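Local coordinates for protein probable ribose-5-phosphate isomerase B (Mycoplasma genitalium, PDB 6MU0) that probably interconverts ribulose 5-phosphate and ribose 5-phosphate, an isomerisation in the non-oxidative part of the pentose phosphate pathway, at residues A[94-99]-A[111-116]; A[105-110]-A[133-138]; A[12-17]-A[69-74]; A[60-65]-A[88-93]. All blocks are in the same frame, centred on the assembly; numbering follows the deposited sequence.

Contact 1 (A[94-99]-A[111-116]); sequences LAALVV and DNANVL
L94 and N114 are joined through both backbone and side chain. The amide of L94 gives an almost straight bond to N114 OD1 (N to OD1 2.8 Å, 175° at the hydrogen), tilted from the plane of the side-chain amide. N114 can reach back because its CG sits between its own N and carbonyl carbon (chi1 54°); its ND2 bonds to the carbonyls of S68 and G92. L94 O accepts two amides, N114 N at 2.9 Å in the carbonyl plane and V115 N at 3.2 Å from above it. Beyond it, A96 N binds V115 O at 2.9 Å. These backbone bonds pair strands 95-97 and 115-117 in parallel, closing a beta-alpha-beta unit whose connection is helix 101-109, within the parallel sheet of this isomerase. Apolar contacts follow the two faces of that sheet. On one, A95 CB rests on V115 CB (3.9 Å). On the other, A96 CB meets A113 CB (3.7 Å), and V98 CG2 meets L116 CD1 obliquely at 3.7 Å, beneath helices 101-109 and 125-137. Just before strand 95-97, L94 CD1 lies 3.8 Å from D111 O, in a residue that probably binds the sugar phosphate.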
loop_
_atom_site.group_PDB
_atom_site.type_symbol
_atom_site.label_atom_id
_atom_site.label_comp_id
_atom_site.label_asym_id
_atom_site.label_seq_id
_atom_site.Cartn_x
_atom_site.Cartn_y
_atom_site.Cartn_z
ATOM N N LEU A 94 5.233 -1.305 -6.814
ATOM C CA LEU A 94 4.097 -1.028 -7.688
ATOM C C LEU A 94 2.979 -0.564 -6.760
ATOM O O LEU A 94 2.374 -1.373 -6.053
ATOM C CB LEU A 94 3.717 -2.284 -8.465
ATOM C CG LEU A 94 4.783 -2.790 -9.444
ATOM C CD1 LEU A 94 4.376 -4.171 -9.940
ATOM C CD2 LEU A 94 4.988 -1.819 -10.604
ATOM N N ALA A 95 2.726 0.743 -6.730
ATOM C CA ALA A 95 1.814 1.334 -5.760
ATOM C C ALA A 95 0.525 1.776 -6.443
ATOM O O ALA A 95 0.560 2.531 -7.425
ATOM C CB ALA A 95 2.468 2.516 -5.045
ATOM N N ALA A 96 -0.605 1.302 -5.918
ATOM C CA ALA A 96 -1.921 1.534 -6.493
ATOM C C ALA A 96 -2.763 2.378 -5.551
ATOM O O ALA A 96 -2.937 2.023 -4.381
ATOM C CB ALA A 96 -2.642 0.205 -6.699
ATOM N N LEU A 97 -3.321 3.462 -6.078
ATOM C CA LEU A 97 -4.239 4.308 -5.328
ATOM C C LEU A 97 -5.657 3.791 -5.543
ATOM O O LEU A 97 -6.148 3.746 -6.676
ATOM C CB LEU A 97 -4.107 5.766 -5.768
ATOM C CG LEU A 97 -5.104 6.758 -5.160
ATOM C CD1 LEU A 97 -5.203 6.624 -3.646
ATOM C CD2 LEU A 97 -4.741 8.190 -5.540
ATOM N N VAL A 98 -6.307 3.387 -4.454
ATOM C CA VAL A 98 -7.655 2.834 -4.505
ATOM C C VAL A 98 -8.525 3.630 -3.545
ATOM O O VAL A 98 -8.225 3.702 -2.346
ATOM C CB VAL A 98 -7.682 1.342 -4.133
ATOM C CG1 VAL A 98 -9.103 0.817 -4.166
ATOM C CG2 VAL A 98 -6.781 0.523 -5.047
ATOM N N VAL A 99 -9.619 4.196 -4.066
ATOM C CA VAL A 99 -10.572 4.965 -3.275
ATOM C C VAL A 99 -11.974 4.370 -3.304
ATOM O O VAL A 99 -12.898 4.956 -2.746
ATOM C CB VAL A 99 -10.577 6.464 -3.639
ATOM C CG1 VAL A 99 -9.240 7.088 -3.290
ATOM C CG2 VAL A 99 -10.933 6.688 -5.112
ATOM N N ASP A 111 -2.730 -5.206 -11.777
ATOM C CA ASP A 111 -1.538 -4.383 -11.621
ATOM C C ASP A 111 -0.484 -4.990 -10.709
ATOM O O ASP A 111 0.595 -4.406 -10.576
ATOM C CB ASP A 111 -1.913 -2.996 -11.080
ATOM C CG ASP A 111 -2.988 -2.328 -11.882
ATOM O OD1 ASP A 111 -2.704 -1.875 -13.000
ATOM O OD2 ASP A 111 -4.124 -2.241 -11.384
ATOM N N ASN A 112 -0.776 -6.124 -10.069
ATOM C CA ASN A 112 0.158 -6.792 -9.158
ATOM C C ASN A 112 0.725 -5.835 -8.111
ATOM O O ASN A 112 1.890 -5.926 -7.727
ATOM C CB ASN A 112 1.285 -7.504 -9.905
ATOM C CG ASN A 112 1.951 -8.556 -9.058
ATOM O OD1 ASN A 112 1.343 -9.084 -8.127
ATOM N ND2 ASN A 112 3.207 -8.863 -9.363
ATOM N N ALA A 113 -0.098 -4.905 -7.639
ATOM C CA ALA A 113 0.426 -3.893 -6.736
ATOM C C ALA A 113 0.965 -4.538 -5.468
ATOM O O ALA A 113 0.365 -5.465 -4.923
ATOM C CB ALA A 113 -0.678 -2.907 -6.366
ATOM N N ASN A 114 2.103 -4.039 -4.990
ATOM C CA ASN A 114 2.595 -4.432 -3.677
ATOM C C ASN A 114 2.492 -3.326 -2.639
ATOM O O ASN A 114 2.848 -3.555 -1.479
ATOM C CB ASN A 114 4.002 -5.043 -3.735
ATOM C CG ASN A 114 5.010 -4.149 -4.427
ATOM O OD1 ASN A 114 4.814 -2.939 -4.556
ATOM N ND2 ASN A 114 6.109 -4.746 -4.875
ATOM N N VAL A 115 1.974 -2.154 -3.015
ATOM C CA VAL A 115 1.682 -1.083 -2.077
ATOM C C VAL A 115 0.300 -0.538 -2.406
ATOM O O VAL A 115 0.012 -0.204 -3.565
ATOM C CB VAL A 115 2.746 0.033 -2.108
ATOM C CG1 VAL A 115 2.320 1.227 -1.254
ATOM C CG2 VAL A 115 4.102 -0.497 -1.628
ATOM N N LEU A 116 -0.555 -0.483 -1.390
ATOM C CA LEU A 116 -1.914 0.020 -1.487
ATOM C C LEU A 116 -1.941 1.407 -0.860
ATOM O O LEU A 116 -1.553 1.570 0.303
ATOM C CB LEU A 116 -2.839 -0.925 -0.720
ATOM C CG LEU A 116 -4.291 -0.489 -0.572
ATOM C CD1 LEU A 116 -4.986 -0.416 -1.922
ATOM C CD2 LEU A 116 -5.001 -1.458 0.366
#

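Contact 2 (A[105-110]-A[133-138]); sequences ALARQH and DDFLKA
R108 reaches across to the last turn of the neighbouring helix, touching F135 with its aliphatic chain and the backbone with its guanidinium; two conformers are deposited, and this account holds for one. R108 NH2 donates to F135 O at 2.9 Å, with the acceptor close to the guanidinium plane, and makes a weak second bond to L136 O at 3.3 Å. Carbonyls at the C-terminal end of a helix would probably welcome a positive group. R108 CD lies over one face of the F135 ring, offset toward the rim, in a CH-pi contact 4.0 Å from the centroid. The arginine chain bends at chi2 (87°), which carries CD over the ring and turns the guanidinium to the carbonyls. A107 CB approaches the ring edge, 4.0 Å from F135 CE1. Small residues let the backbones come near: A138 CB fits between A105 CB (3.9 Å) and R108 CB (3.8 Å). Farther out, a water accepts from A105 N and donates to D134 OD2, bridging the two helices. Their local axes approach to 7.8 Å and run nearly parallel, 23° apart. H110, the probable proton donor, follows helix 101-109 and stacks on H145 of helix 144-158. Helices 101-109 and 125-137 pack side by side on the sheet: F135 also touches A113, while R108 and L136 both reach L72 of strand 72-75.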
loop_
_atom_site.group_PDB
_atom_site.type_symbol
_atom_site.label_atom_id
_atom_site.label_comp_id
_atom_site.label_asym_id
_atom_site.label_seq_id
_atom_site.Cartn_x
_atom_site.Cartn_y
_atom_site.Cartn_z
ATOM N N ALA A 105 -9.825 -5.038 -5.827
ATOM C CA ALA A 105 -9.286 -6.313 -6.289
ATOM C C ALA A 105 -8.466 -6.142 -7.559
ATOM O O ALA A 105 -7.435 -6.803 -7.726
ATOM C CB ALA A 105 -10.420 -7.315 -6.505
ATOM N N LEU A 106 -8.906 -5.261 -8.465
ATOM C CA LEU A 106 -8.213 -5.075 -9.738
ATOM C C LEU A 106 -6.781 -4.601 -9.541
ATOM O O LEU A 106 -5.907 -4.926 -10.352
ATOM C CB LEU A 106 -8.965 -4.088 -10.624
ATOM C CG LEU A 106 -10.179 -4.670 -11.339
ATOM C CD1 LEU A 106 -11.043 -3.551 -11.891
ATOM C CD2 LEU A 106 -9.751 -5.623 -12.456
ATOM N N ALA A 107 -6.522 -3.824 -8.483
ATOM C CA ALA A 107 -5.165 -3.349 -8.233
ATOM C C ALA A 107 -4.202 -4.510 -8.044
ATOM O O ALA A 107 -3.023 -4.402 -8.394
ATOM C CB ALA A 107 -5.144 -2.447 -7.002
ATOM N N ARG A 108 -4.681 -5.617 -7.481
ATOM C CA ARG A 108 -3.902 -6.841 -7.363
ATOM C C ARG A 108 -4.000 -7.683 -8.636
ATOM O O ARG A 108 -2.983 -8.122 -9.183
ATOM C CB ARG A 108 -4.438 -7.636 -6.168
ATOM C CG ARG A 108 -3.438 -8.555 -5.510
ATOM C CD ARG A 108 -2.628 -7.833 -4.446
ATOM N NE ARG A 108 -1.602 -8.711 -3.897
ATOM C CZ ARG A 108 -1.798 -9.563 -2.895
ATOM N NH1 ARG A 108 -0.799 -10.323 -2.471
ATOM N NH2 ARG A 108 -2.989 -9.660 -2.313
ATOM N N GLN A 109 -5.229 -7.905 -9.115
ATOM C CA GLN A 109 -5.481 -8.838 -10.213
ATOM C C GLN A 109 -4.756 -8.428 -11.487
ATOM O O GLN A 109 -4.158 -9.271 -12.171
ATOM C CB GLN A 109 -6.986 -8.928 -10.467
ATOM C CG GLN A 109 -7.760 -9.615 -9.360
ATOM C CD GLN A 109 -9.255 -9.359 -9.443
ATOM O OE1 GLN A 109 -9.697 -8.405 -10.080
ATOM N NE2 GLN A 109 -10.041 -10.214 -8.789
ATOM N N HIS A 110 -4.846 -7.145 -11.851
ATOM C CA HIS A 110 -4.226 -6.646 -13.074
ATOM C C HIS A 110 -2.870 -6.003 -12.833
ATOM O O HIS A 110 -1.939 -6.220 -13.612
ATOM C CB HIS A 110 -5.122 -5.604 -13.753
ATOM C CG HIS A 110 -6.332 -6.177 -14.403
ATOM N ND1 HIS A 110 -7.065 -5.479 -15.337
ATOM C CD2 HIS A 110 -6.936 -7.382 -14.269
ATOM C CE1 HIS A 110 -8.075 -6.228 -15.744
ATOM N NE2 HIS A 110 -8.016 -7.389 -15.116
ATOM N N ASP A 133 -9.342 -5.322 2.680
ATOM C CA ASP A 133 -9.688 -6.740 2.683
ATOM C C ASP A 133 -9.722 -7.312 1.269
ATOM O O ASP A 133 -9.217 -8.415 1.026
ATOM C CB ASP A 133 -11.037 -6.959 3.372
ATOM C CG ASP A 133 -10.957 -6.882 4.896
ATOM O OD1 ASP A 133 -9.841 -6.889 5.463
ATOM O OD2 ASP A 133 -12.034 -6.821 5.524
ATOM N N ASP A 134 -10.320 -6.582 0.323
ATOM C CA ASP A 134 -10.427 -7.113 -1.034
ATOM C C ASP A 134 -9.075 -7.124 -1.737
ATOM O O ASP A 134 -8.788 -8.032 -2.526
ATOM C CB ASP A 134 -11.474 -6.346 -1.841
ATOM C CG ASP A 134 -12.577 -7.254 -2.366
ATOM O OD1 ASP A 134 -12.735 -8.379 -1.836
ATOM O OD2 ASP A 134 -13.277 -6.862 -3.321
ATOM N N PHE A 135 -8.234 -6.125 -1.461
ATOM C CA PHE A 135 -6.882 -6.107 -2.008
ATOM C C PHE A 135 -6.085 -7.314 -1.529
ATOM O O PHE A 135 -5.403 -7.973 -2.323
ATOM C CB PHE A 135 -6.208 -4.802 -1.584
ATOM C CG PHE A 135 -4.800 -4.640 -2.083
ATOM C CD1 PHE A 135 -4.559 -4.123 -3.342
ATOM C CD2 PHE A 135 -3.718 -4.963 -1.280
ATOM C CE1 PHE A 135 -3.271 -3.942 -3.798
ATOM C CE2 PHE A 135 -2.423 -4.792 -1.733
ATOM C CZ PHE A 135 -2.202 -4.283 -2.996
ATOM N N LEU A 136 -6.186 -7.640 -0.238
ATOM C CA LEU A 136 -5.424 -8.760 0.307
ATOM C C LEU A 136 -5.974 -10.105 -0.150
ATOM O O LEU A 136 -5.207 -11.059 -0.322
ATOM C CB LEU A 136 -5.402 -8.685 1.833
ATOM C CG LEU A 136 -4.609 -7.507 2.393
ATOM C CD1 LEU A 136 -4.752 -7.432 3.890
ATOM C CD2 LEU A 136 -3.147 -7.629 2.005
ATOM N N LYS A 137 -7.291 -10.203 -0.345
ATOM C CA LYS A 137 -7.907 -11.456 -0.773
ATOM C C LYS A 137 -7.667 -11.746 -2.250
ATOM O O LYS A 137 -7.630 -12.916 -2.648
ATOM C CB LYS A 137 -9.410 -11.401 -0.491
ATOM C CG LYS A 137 -10.162 -12.696 -0.749
ATOM C CD LYS A 137 -11.634 -12.546 -0.395
ATOM C CE LYS A 137 -12.398 -13.842 -0.624
ATOM N NZ LYS A 137 -13.840 -13.704 -0.272
ATOM N N ALA A 138 -7.513 -10.711 -3.070
ATOM C CA ALA A 138 -7.353 -10.888 -4.500
ATOM C C ALA A 138 -5.978 -11.470 -4.819
ATOM O O ALA A 138 -5.037 -11.388 -4.026
ATOM C CB ALA A 138 -7.522 -9.545 -5.208
HETATM O O HOH W 1 -12.727 -5.124 -5.400
#

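Contact 3 (A[12-17]-A[69-74]); sequences NIFIAS and DKDLGI
F14 and D71 cross obliquely, the phenyl edge directed at the carboxylate: F14 CE2 lies 3.4 Å from D71 OD2, close to the ring plane, with the ring and carboxylate planes 62° apart. The L72 carbonyl also lies at this ring edge. D71 swings its carboxylate toward the start of strand 12-16, where OD1 of D71 receives N12 N in a nearly straight bond (2.9 Å, 178° at the hydrogen) from above the carboxylate plane, just before the backbone ladder begins with L72 N to N12 O. OD2 is tied to N12 ND2 through one water, so both carboxylate oxygens engage N12. On the face shared by I13, I15, L72 and I74, I74 spans two residues of the other strand. I74 CD1 meets I13 CG2 at 3.9 Å and I74 CG2 meets I15 CD1 at 3.9 Å, both pairs slanting past one another. I15 sends CG1 opposite its own N (chi1 -173°), which brings CD1 over to I74. The ladder continues with F14 N on L72 O (2.8 Å), I74 N on F14 O (2.8 Å) and A16 N on I74 O (3.1 Å). Strands 12-16 and 72-75 are adjacent inner strands of a five-stranded parallel sheet with helices on both faces, a Rossmann-like alpha/beta fold. Strand 38-41 bonds to the other side of 12-16; helix 22-34 packs on the isoleucine face, and helix 53-66 on the face of F14 and G73.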
loop_
_atom_site.group_PDB
_atom_site.type_symbol
_atom_site.label_atom_id
_atom_site.label_comp_id
_atom_site.label_asym_id
_atom_site.label_seq_id
_atom_site.Cartn_x
_atom_site.Cartn_y
_atom_site.Cartn_z
ATOM N N ASN A 12 5.398 -9.824 5.506
ATOM C CA ASN A 12 5.082 -8.688 6.354
ATOM C C ASN A 12 4.295 -7.650 5.566
ATOM O O ASN A 12 4.518 -7.457 4.367
ATOM C CB ASN A 12 6.363 -8.043 6.883
ATOM C CG ASN A 12 7.018 -8.862 7.975
ATOM O OD1 ASN A 12 6.377 -9.204 8.959
ATOM N ND2 ASN A 12 8.300 -9.171 7.810
ATOM N N ILE A 13 3.379 -6.985 6.266
ATOM C CA ILE A 13 2.669 -5.811 5.763
ATOM C C ILE A 13 3.173 -4.606 6.541
ATOM O O ILE A 13 3.044 -4.558 7.771
ATOM C CB ILE A 13 1.148 -5.946 5.934
ATOM C CG1 ILE A 13 0.632 -7.198 5.219
ATOM C CG2 ILE A 13 0.436 -4.687 5.418
ATOM C CD1 ILE A 13 -0.848 -7.468 5.447
ATOM N N PHE A 14 3.743 -3.637 5.835
ATOM C CA PHE A 14 4.249 -2.409 6.438
ATOM C C PHE A 14 3.234 -1.303 6.193
ATOM O O PHE A 14 2.788 -1.110 5.059
ATOM C CB PHE A 14 5.591 -2.034 5.810
ATOM C CG PHE A 14 6.647 -3.092 5.987
ATOM C CD1 PHE A 14 7.430 -3.121 7.139
ATOM C CD2 PHE A 14 6.834 -4.085 5.032
ATOM C CE1 PHE A 14 8.397 -4.099 7.323
ATOM C CE2 PHE A 14 7.807 -5.065 5.219
ATOM C CZ PHE A 14 8.576 -5.069 6.364
ATOM N N ILE A 15 2.873 -0.572 7.245
ATOM C CA ILE A 15 1.850 0.462 7.151
ATOM C C ILE A 15 2.377 1.767 7.729
ATOM O O ILE A 15 3.061 1.781 8.759
ATOM C CB ILE A 15 0.523 0.025 7.816
ATOM C CG1 ILE A 15 -0.584 1.052 7.563
ATOM C CG2 ILE A 15 0.690 -0.259 9.298
ATOM C CD1 ILE A 15 -1.982 0.535 7.869
ATOM N N ALA A 16 2.054 2.870 7.060
ATOM C CA ALA A 16 2.393 4.195 7.547
ATOM C C ALA A 16 1.402 5.203 6.981
ATOM O O ALA A 16 0.618 4.902 6.078
ATOM C CB ALA A 16 3.832 4.586 7.211
ATOM N N SER A 17 1.468 6.425 7.500
ATOM C CA SER A 17 0.608 7.499 7.029
ATOM C C SER A 17 1.348 8.813 7.206
ATOM O O SER A 17 2.485 8.844 7.678
ATOM C CB SER A 17 -0.708 7.525 7.815
ATOM O OG SER A 17 -0.512 7.939 9.158
ATOM N N ASP A 69 8.365 -9.338 -3.921
ATOM C CA ASP A 69 7.511 -10.420 -4.377
ATOM C C ASP A 69 6.639 -11.000 -3.275
ATOM O O ASP A 69 5.777 -11.833 -3.572
ATOM C CB ASP A 69 8.366 -11.541 -4.989
ATOM C CG ASP A 69 9.375 -12.128 -4.004
ATOM O OD1 ASP A 69 9.747 -11.449 -3.022
ATOM O OD2 ASP A 69 9.796 -13.287 -4.217
ATOM N N LYS A 70 6.837 -10.587 -2.019
ATOM C CA LYS A 70 6.087 -11.163 -0.905
ATOM C C LYS A 70 5.501 -10.114 0.035
ATOM O O LYS A 70 4.342 -10.219 0.442
ATOM C CB LYS A 70 6.970 -12.126 -0.104
ATOM N N ASP A 71 6.297 -9.124 0.422
ATOM C CA ASP A 71 5.828 -8.156 1.396
ATOM C C ASP A 71 4.918 -7.130 0.731
ATOM O O ASP A 71 4.944 -6.926 -0.486
ATOM C CB ASP A 71 7.011 -7.467 2.073
ATOM C CG ASP A 71 7.733 -8.368 3.069
ATOM O OD1 ASP A 71 7.265 -9.499 3.349
ATOM O OD2 ASP A 71 8.784 -7.929 3.580
ATOM N N LEU A 72 4.090 -6.491 1.551
ATOM C CA LEU A 72 3.141 -5.503 1.066
ATOM C C LEU A 72 3.244 -4.243 1.907
ATOM O O LEU A 72 3.689 -4.272 3.058
ATOM C CB LEU A 72 1.705 -6.039 1.127
ATOM C CG LEU A 72 1.434 -7.305 0.313
ATOM C CD1 LEU A 72 0.055 -7.832 0.639
ATOM C CD2 LEU A 72 1.563 -7.047 -1.179
ATOM N N GLY A 73 2.811 -3.139 1.312
ATOM C CA GLY A 73 2.726 -1.879 2.020
ATOM C C GLY A 73 1.331 -1.296 1.935
ATOM O O GLY A 73 0.599 -1.520 0.970
ATOM N N ILE A 74 0.974 -0.540 2.975
ATOM C CA ILE A 74 -0.250 0.252 3.007
ATOM C C ILE A 74 0.147 1.662 3.422
ATOM O O ILE A 74 0.816 1.849 4.447
ATOM C CB ILE A 74 -1.310 -0.328 3.967
ATOM C CG1 ILE A 74 -1.703 -1.746 3.543
ATOM C CG2 ILE A 74 -2.536 0.579 4.027
ATOM C CD1 ILE A 74 -2.609 -2.474 4.536
HETATM O O HOH W 2 10.043 -8.932 5.641
#

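Contact 4 (A[60-65]-A[88-93]); sequences VADKVK and NKVKGV
The D62 carboxylate is the flat side-chain group of this contact; the D62 side chain crosses that of V90 at about a right angle, its OD1 lying 3.7 Å from V90 CG1. The peptide carbonyl of K91 is flanked by the K65 chain, whose CG approaches K91 O at 3.3 Å. No direct hydrogen bond joins the two segments; instead one water donates to both K65 O and K91 O and so links the helix to the turn. K65 and K91 lie side by side and point the same way, with NZ atoms 6.7 Å apart, a spacing at which like charges would probably repel mildly. K65 is fully extended, CG anti to the backbone N (chi1 167°), and its CD also lines V90 CG1 at 3.7 Å. Here one flank of helix 53-66, buried at A61 and V64 and exposed at D62 and K65, meets the loop between helix 81-88 and strand 95-97, which reverses through a type II beta turn from V90 to V93, with G92 at positive phi. The turn presents both valines to the helix. V90 CG2 presses on A61 CB at 3.5 Å, closer than usual for two carbons. V93 CG2 sits 3.6 Å from A61 O. More loosely, V93 CG2 lies 4.3 Å from V64 CG1. V64 and V93 also both touch V115 and N114 on the sheet side, and E156 of the C-terminal helix accepts a bond from G92 N.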
loop_
_atom_site.group_PDB
_atom_site.type_symbol
_atom_site.label_atom_id
_atom_site.label_comp_id
_atom_site.label_asym_id
_atom_site.label_seq_id
_atom_site.Cartn_x
_atom_site.Cartn_y
_atom_site.Cartn_z
ATOM N N VAL A 60 7.926 2.802 4.202
ATOM C CA VAL A 60 7.205 1.603 3.784
ATOM C C VAL A 60 7.792 1.049 2.494
ATOM O O VAL A 60 8.055 -0.153 2.376
ATOM C CB VAL A 60 5.707 1.920 3.621
ATOM C CG1 VAL A 60 5.005 0.821 2.835
ATOM C CG2 VAL A 60 5.052 2.106 4.972
ATOM N N ALA A 61 7.955 1.911 1.489
ATOM C CA ALA A 61 8.353 1.433 0.172
ATOM C C ALA A 61 9.757 0.839 0.191
ATOM O O ALA A 61 10.020 -0.158 -0.493
ATOM C CB ALA A 61 8.245 2.561 -0.845
ATOM N N ASP A 62 10.673 1.429 0.965
ATOM C CA ASP A 62 12.011 0.856 1.060
ATOM C C ASP A 62 11.989 -0.528 1.698
ATOM O O ASP A 62 12.819 -1.372 1.353
ATOM C CB ASP A 62 12.953 1.799 1.813
ATOM C CG ASP A 62 13.464 2.945 0.949
ATOM O OD1 ASP A 62 13.501 2.810 -0.293
ATOM O OD2 ASP A 62 13.851 3.985 1.525
ATOM N N LYS A 63 11.052 -0.788 2.620
ATOM C CA LYS A 63 10.915 -2.141 3.159
ATOM C C LYS A 63 10.376 -3.096 2.102
ATOM O O LYS A 63 10.899 -4.205 1.926
ATOM C CB LYS A 63 10.012 -2.145 4.394
ATOM C CG LYS A 63 10.633 -1.550 5.636
ATOM C CD LYS A 63 11.742 -2.433 6.178
ATOM C CE LYS A 63 12.238 -1.912 7.515
ATOM N NZ LYS A 63 13.318 -2.771 8.067
ATOM N N VAL A 64 9.314 -2.691 1.397
ATOM C CA VAL A 64 8.742 -3.553 0.367
ATOM C C VAL A 64 9.782 -3.882 -0.695
ATOM O O VAL A 64 9.863 -5.020 -1.168
ATOM C CB VAL A 64 7.463 -2.918 -0.213
ATOM C CG1 VAL A 64 6.952 -3.710 -1.410
ATOM C CG2 VAL A 64 6.403 -2.837 0.869
ATOM N N LYS A 65 10.625 -2.902 -1.048
ATOM C CA LYS A 65 11.684 -3.100 -2.038
ATOM C C LYS A 65 12.583 -4.290 -1.709
ATOM O O LYS A 65 13.093 -4.945 -2.624
ATOM C CB LYS A 65 12.516 -1.818 -2.141
ATOM C CG LYS A 65 13.841 -1.920 -2.889
ATOM C CD LYS A 65 14.520 -0.554 -2.921
ATOM C CE LYS A 65 15.874 -0.588 -3.604
ATOM N NZ LYS A 65 16.483 0.773 -3.634
ATOM N N ASN A 88 5.996 4.862 -5.730
ATOM C CA ASN A 88 6.332 4.383 -7.065
ATOM C C ASN A 88 7.728 4.800 -7.518
ATOM O O ASN A 88 8.243 4.217 -8.473
ATOM C CB ASN A 88 5.267 4.818 -8.080
ATOM C CG ASN A 88 4.076 3.886 -8.104
ATOM O OD1 ASN A 88 4.238 2.668 -8.217
ATOM N ND2 ASN A 88 2.871 4.445 -8.001
ATOM N N LYS A 89 8.368 5.764 -6.849
ATOM C CA LYS A 89 9.755 6.066 -7.180
ATOM C C LYS A 89 10.704 4.951 -6.763
ATOM O O LYS A 89 11.833 4.901 -7.257
ATOM C CB LYS A 89 10.207 7.372 -6.520
ATOM C CG LYS A 89 9.456 8.610 -6.952
ATOM C CD LYS A 89 9.590 8.829 -8.444
ATOM C CE LYS A 89 8.818 10.051 -8.915
ATOM N NZ LYS A 89 8.974 10.211 -10.388
ATOM N N VAL A 90 10.278 4.061 -5.876
ATOM C CA VAL A 90 11.153 3.067 -5.270
ATOM C C VAL A 90 11.235 1.838 -6.169
ATOM O O VAL A 90 10.215 1.340 -6.666
ATOM C CB VAL A 90 10.654 2.717 -3.858
ATOM C CG1 VAL A 90 11.541 1.667 -3.216
ATOM C CG2 VAL A 90 10.599 3.981 -3.006
ATOM N N LYS A 91 12.457 1.345 -6.372
ATOM C CA LYS A 91 12.679 0.190 -7.233
ATOM C C LYS A 91 11.906 -1.020 -6.734
ATOM O O LYS A 91 11.943 -1.358 -5.547
ATOM C CB LYS A 91 14.167 -0.148 -7.259
ATOM C CG LYS A 91 15.023 0.905 -7.932
ATOM C CD LYS A 91 14.765 0.967 -9.429
ATOM C CE LYS A 91 15.586 2.065 -10.091
ATOM N NZ LYS A 91 15.178 3.413 -9.614
ATOM N N GLY A 92 11.204 -1.680 -7.655
ATOM C CA GLY A 92 10.461 -2.875 -7.333
ATOM C C GLY A 92 9.093 -2.627 -6.746
ATOM O O GLY A 92 8.343 -3.590 -6.537
ATOM N N VAL A 93 8.741 -1.384 -6.471
ATOM C CA VAL A 93 7.447 -1.073 -5.882
ATOM C C VAL A 93 6.440 -0.775 -6.981
ATOM O O VAL A 93 6.743 -0.092 -7.966
ATOM C CB VAL A 93 7.576 0.090 -4.880
ATOM C CG1 VAL A 93 6.201 0.582 -4.438
ATOM C CG2 VAL A 93 8.394 -0.365 -3.685
HETATM O O HOH W 3 13.169 -4.038 -5.452
#

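How the contacts relate
Contacts 1 and 3 belong to one parallel sheet, joined through strands 115-117 and 72-75, where N114 O and L116 N bond to the two polar atoms of G73. Contact 3 is the more buried, while contact 1 includes 95-97, the outermost strand on that side within this chain. Both rest on backbone ladders, each ended by a side-chain acceptor, N114 or D71. Contacts 2 and 4 lie farther out on opposite faces of the sheet, do not touch, and each use a bridging water. Contact 2 grips helix-end carbonyls with an arginine, whereas contact 4 is chiefly apolar. Contact 2 packs on contact 1 through A107 and F135, and contact 4 on contact 3 through V60 and V64.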